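Local structure of tannase (Fusobacterium nucleatum subsp. nucleatum ATCC 25586, 6YQ4) at residues Y46-Y52 with V111-R117. The protein is a tannase that provides detoxifying activity against gallotannins, probably as an alpha/beta hydrolase, and carries a bound magnesium ion. Numbering follows the deposited sequence.
Sequences YQNMNIY and VAAPGAR
Y52 and V111 clasp each other with two backbone hydrogen bonds, Y52 N to V111 O at 2.6 Å and V111 N to Y52 O at 2.9 Å, both lying in the plane of the accepting carbonyl. Two residues along, N50 and A113 repeat the antiparallel hydrogen-bonded pair: A113 N approaches N50 O almost head-on at 2.8 Å, whereas N50 N sits well above the plane of the A113 carbonyl. A fifth bond, from G115 N to N48 O, extends the pairing beyond the non-hydrogen-bonded pair M49-P114. Between these pairs I51 and A112 make CA-H...O contacts with V111 O and N50 O, respectively.

Apolar contacts line both faces of the sheet. On the M49, I51, A112 and P114 face, the CB of A112 touches M49 SD at 3.9 Å and I51 CG1 at 4.0 Å. M49 has CG anti to its own nitrogen (chi1 168°), which lays the chain across the A113 carbonyl. Helix 134-148 packs on M49 and P114, while I51 meets M153 of the magnesium site. On the other face, V111 CG1 meets CD2 at the edge of the Y52 ring, in its plane, at 3.8 Å, with L101 of helix 100-106 packed against both.

Beyond the strands the contact turns polar. Q47 NE2 sits over one face of the R117 guanidinium, the two planes 44° apart, and lies 3.3 Å from R117 NE. Both are donors, so they do not bond; D138 takes both, R117 NE at OD1 as a salt bridge and Q47 NE2 at OD2 as a hydrogen bond.

Joined this way, strands 48-54 and 110-114 tie the antiparallel N-terminal edge to the parallel part of an alpha/beta-hydrolase sheet, and the shared carboxylate of D138 probably offsets the closeness of the two donors just beyond the strands.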
ATOM      1  N   TYR A  46      17.032  -4.535   9.445  1.00 32.87           N
ATOM      2  CA  TYR A  46      15.879  -4.327   8.583  1.00 32.96           C
ATOM      3  C   TYR A  46      16.006  -5.012   7.237  1.00 35.20           C
ATOM      4  O   TYR A  46      15.049  -5.641   6.792  1.00 35.67           O
ATOM      5  CB  TYR A  46      15.624  -2.820   8.414  1.00 29.44           C
ATOM      6  CG  TYR A  46      14.945  -2.323   9.663  1.00 35.08           C
ATOM      7  CD1 TYR A  46      13.601  -2.601   9.871  1.00 37.10           C
ATOM      8  CD2 TYR A  46      15.659  -1.680  10.687  1.00 37.85           C
ATOM      9  CE1 TYR A  46      12.964  -2.226  11.020  1.00 37.97           C
ATOM     10  CE2 TYR A  46      15.020  -1.283  11.863  1.00 34.13           C
ATOM     11  CZ  TYR A  46      13.667  -1.573  12.020  1.00 34.69           C
ATOM     12  OH  TYR A  46      12.952  -1.212  13.140  1.00 36.15           O
ATOM     13  N   GLN A  47      17.180  -4.964   6.611  1.00 28.43           N
ATOM     14  CA  GLN A  47      17.390  -5.639   5.338  1.00 35.58           C
ATOM     15  C   GLN A  47      17.686  -7.116   5.545  1.00 32.45           C
ATOM     16  O   GLN A  47      18.714  -7.610   5.080  1.00 40.72           O
ATOM     17  CB  GLN A  47      18.530  -4.991   4.554  1.00 41.41           C
ATOM     18  CG  GLN A  47      18.356  -3.499   4.274  1.00 40.84           C
ATOM     19  CD  GLN A  47      19.566  -2.902   3.566  1.00 46.03           C
ATOM     20  OE1 GLN A  47      20.651  -2.802   4.146  1.00 46.78           O
ATOM     21  NE2 GLN A  47      19.389  -2.524   2.297  1.00 50.97           N
ATOM     22  N   ASN A  48      16.811  -7.824   6.251  1.00 27.84           N
ATOM     23  CA  ASN A  48      16.851  -9.279   6.292  1.00 39.30           C
ATOM     24  C   ASN A  48      15.443  -9.822   6.059  1.00 39.31           C
ATOM     25  O   ASN A  48      14.457  -9.082   6.107  1.00 39.49           O
ATOM     26  CB  ASN A  48      17.416  -9.789   7.611  1.00 29.23           C
ATOM     27  CG  ASN A  48      16.489  -9.530   8.770  1.00 45.62           C
ATOM     28  OD1 ASN A  48      15.458 -10.196   8.923  1.00 43.52           O
ATOM     29  ND2 ASN A  48      16.851  -8.562   9.610  1.00 45.96           N
ATOM     30  N   MET A  49      15.353 -11.136   5.830  1.00 37.15           N
ATOM     31  CA  MET A  49      14.103 -11.779   5.443  1.00 29.69           C
ATOM     32  C   MET A  49      13.951 -13.148   6.103  1.00 32.38           C
ATOM     33  O   MET A  49      14.915 -13.910   6.204  1.00 37.56           O
ATOM     34  CB  MET A  49      14.036 -11.917   3.928  1.00 32.70           C
ATOM     35  CG  MET A  49      12.935 -12.799   3.419  1.00 39.86           C
ATOM     36  SD  MET A  49      12.853 -12.711   1.607  1.00 47.81           S
ATOM     37  CE  MET A  49      14.564 -13.034   1.166  1.00 42.45           C
ATOM     38  N   ASN A  50      12.726 -13.457   6.529  1.00 30.86           N
ATOM     39  CA  ASN A  50      12.364 -14.755   7.085  1.00 29.88           C
ATOM     40  C   ASN A  50      11.653 -15.578   6.024  1.00 28.68           C
ATOM     41  O   ASN A  50      10.709 -15.093   5.388  1.00 30.21           O
ATOM     42  CB  ASN A  50      11.428 -14.612   8.285  1.00 27.29           C
ATOM     43  CG  ASN A  50      12.081 -13.945   9.456  1.00 34.33           C
ATOM     44  OD1 ASN A  50      13.289 -14.035   9.634  1.00 33.96           O
ATOM     45  ND2 ASN A  50      11.281 -13.271  10.274  1.00 28.38           N
ATOM     46  N   ILE A  51      12.075 -16.827   5.865  1.00 32.09           N
ATOM     47  CA  ILE A  51      11.473 -17.750   4.909  1.00 35.91           C
ATOM     48  C   ILE A  51      10.924 -18.949   5.671  1.00 37.76           C
ATOM     49  O   ILE A  51      11.648 -19.582   6.446  1.00 33.72           O
ATOM     50  CB  ILE A  51      12.484 -18.194   3.844  1.00 34.68           C
ATOM     51  CG1 ILE A  51      12.907 -17.001   2.989  1.00 32.49           C
ATOM     52  CG2 ILE A  51      11.896 -19.311   2.994  1.00 29.92           C
ATOM     53  CD1 ILE A  51      13.884 -17.394   1.896  1.00 34.46           C
ATOM     54  N   TYR A  52       9.646 -19.248   5.459  1.00 28.67           N
ATOM     55  CA  TYR A  52       8.970 -20.370   6.095  1.00 34.74           C
ATOM     56  C   TYR A  52       8.485 -21.344   5.029  1.00 36.31           C
ATOM     57  O   TYR A  52       7.823 -20.940   4.063  1.00 38.36           O
ATOM     58  CB  TYR A  52       7.800 -19.882   6.933  1.00 35.32           C
ATOM     59  CG  TYR A  52       8.205 -18.844   7.940  1.00 36.95           C
ATOM     60  CD1 TYR A  52       8.950 -19.194   9.063  1.00 39.79           C
ATOM     61  CD2 TYR A  52       7.866 -17.507   7.766  1.00 32.61           C
ATOM     62  CE1 TYR A  52       9.321 -18.251   9.992  1.00 35.13           C
ATOM     63  CE2 TYR A  52       8.232 -16.560   8.692  1.00 36.76           C
ATOM     64  CZ  TYR A  52       8.954 -16.939   9.805  1.00 35.89           C
ATOM     65  OH  TYR A  52       9.324 -15.992  10.722  1.00 36.64           O
ATOM     66  N   VAL A 111       6.441 -19.095   2.383  1.00 37.97           N
ATOM     67  CA  VAL A 111       6.348 -17.733   2.884  1.00 32.43           C
ATOM     68  C   VAL A 111       7.745 -17.145   2.933  1.00 28.68           C
ATOM     69  O   VAL A 111       8.633 -17.690   3.601  1.00 27.39           O
ATOM     70  CB  VAL A 111       5.688 -17.682   4.264  1.00 31.86           C
ATOM     71  CG1 VAL A 111       5.755 -16.255   4.819  1.00 25.30           C
ATOM     72  CG2 VAL A 111       4.254 -18.166   4.157  1.00 30.17           C
ATOM     73  N   ALA A 112       7.946 -16.051   2.203  1.00 25.22           N
ATOM     74  CA  ALA A 112       9.152 -15.238   2.289  1.00 27.97           C
ATOM     75  C   ALA A 112       8.684 -13.851   2.692  1.00 28.89           C
ATOM     76  O   ALA A 112       7.919 -13.218   1.958  1.00 30.61           O
ATOM     77  CB  ALA A 112       9.922 -15.213   0.971  1.00 30.88           C
ATOM     78  N   ALA A 113       9.104 -13.406   3.872  1.00 25.00           N
ATOM     79  CA  ALA A 113       8.608 -12.170   4.483  1.00 29.66           C
ATOM     80  C   ALA A 113       9.779 -11.222   4.733  1.00 33.75           C
ATOM     81  O   ALA A 113      10.507 -11.375   5.736  1.00 26.06           O
ATOM     82  CB  ALA A 113       7.874 -12.477   5.796  1.00 31.70           C
ATOM     83  N   PRO A 114      10.002 -10.236   3.870  1.00 25.98           N
ATOM     84  CA  PRO A 114      11.167  -9.367   4.036  1.00 22.74           C
ATOM     85  C   PRO A 114      10.890  -8.210   4.977  1.00 30.87           C
ATOM     86  O   PRO A 114       9.789  -7.642   4.996  1.00 23.71           O
ATOM     87  CB  PRO A 114      11.391  -8.837   2.625  1.00 22.49           C
ATOM     88  CG  PRO A 114       9.993  -8.642   2.154  1.00 23.26           C
ATOM     89  CD  PRO A 114       9.195  -9.817   2.714  1.00 29.71           C
ATOM     90  N   GLY A 115      11.922  -7.850   5.761  1.00 25.50           N
ATOM     91  CA  GLY A 115      11.972  -6.522   6.316  1.00 22.65           C
ATOM     92  C   GLY A 115      12.467  -5.525   5.279  1.00 24.82           C
ATOM     93  O   GLY A 115      12.957  -5.900   4.212  1.00 25.56           O
ATOM     94  N   ALA A 116      12.338  -4.240   5.616  1.00 23.45           N
ATOM     95  CA  ALA A 116      12.718  -3.148   4.727  1.00 30.18           C
ATOM     96  C   ALA A 116      12.978  -1.902   5.560  1.00 27.70           C
ATOM     97  O   ALA A 116      12.354  -1.705   6.609  1.00 32.25           O
ATOM     98  CB  ALA A 116      11.629  -2.867   3.675  1.00 29.66           C
ATOM     99  N   ARG A 117      13.902  -1.064   5.080  1.00 26.51           N
ATOM    100  CA  ARG A 117      14.191   0.203   5.741  1.00 28.07           C
ATOM    101  C   ARG A 117      13.018   1.161   5.592  1.00 23.57           C
ATOM    102  O   ARG A 117      12.139   0.989   4.752  1.00 26.19           O
ATOM    103  CB  ARG A 117      15.447   0.863   5.170  1.00 26.05           C
ATOM    104  CG  ARG A 117      16.724   0.042   5.268  1.00 30.22           C
ATOM    105  CD  ARG A 117      17.828   0.680   4.437  1.00 26.78           C
ATOM    106  NE  ARG A 117      17.722   0.282   3.038  1.00 29.68           N
ATOM    107  CZ  ARG A 117      18.315   0.916   2.033  1.00 32.78           C
ATOM    108  NH1 ARG A 117      19.074   1.974   2.280  1.00 28.06           N
ATOM    109  NH2 ARG A 117      18.160   0.484   0.787  1.00 33.55           N
TER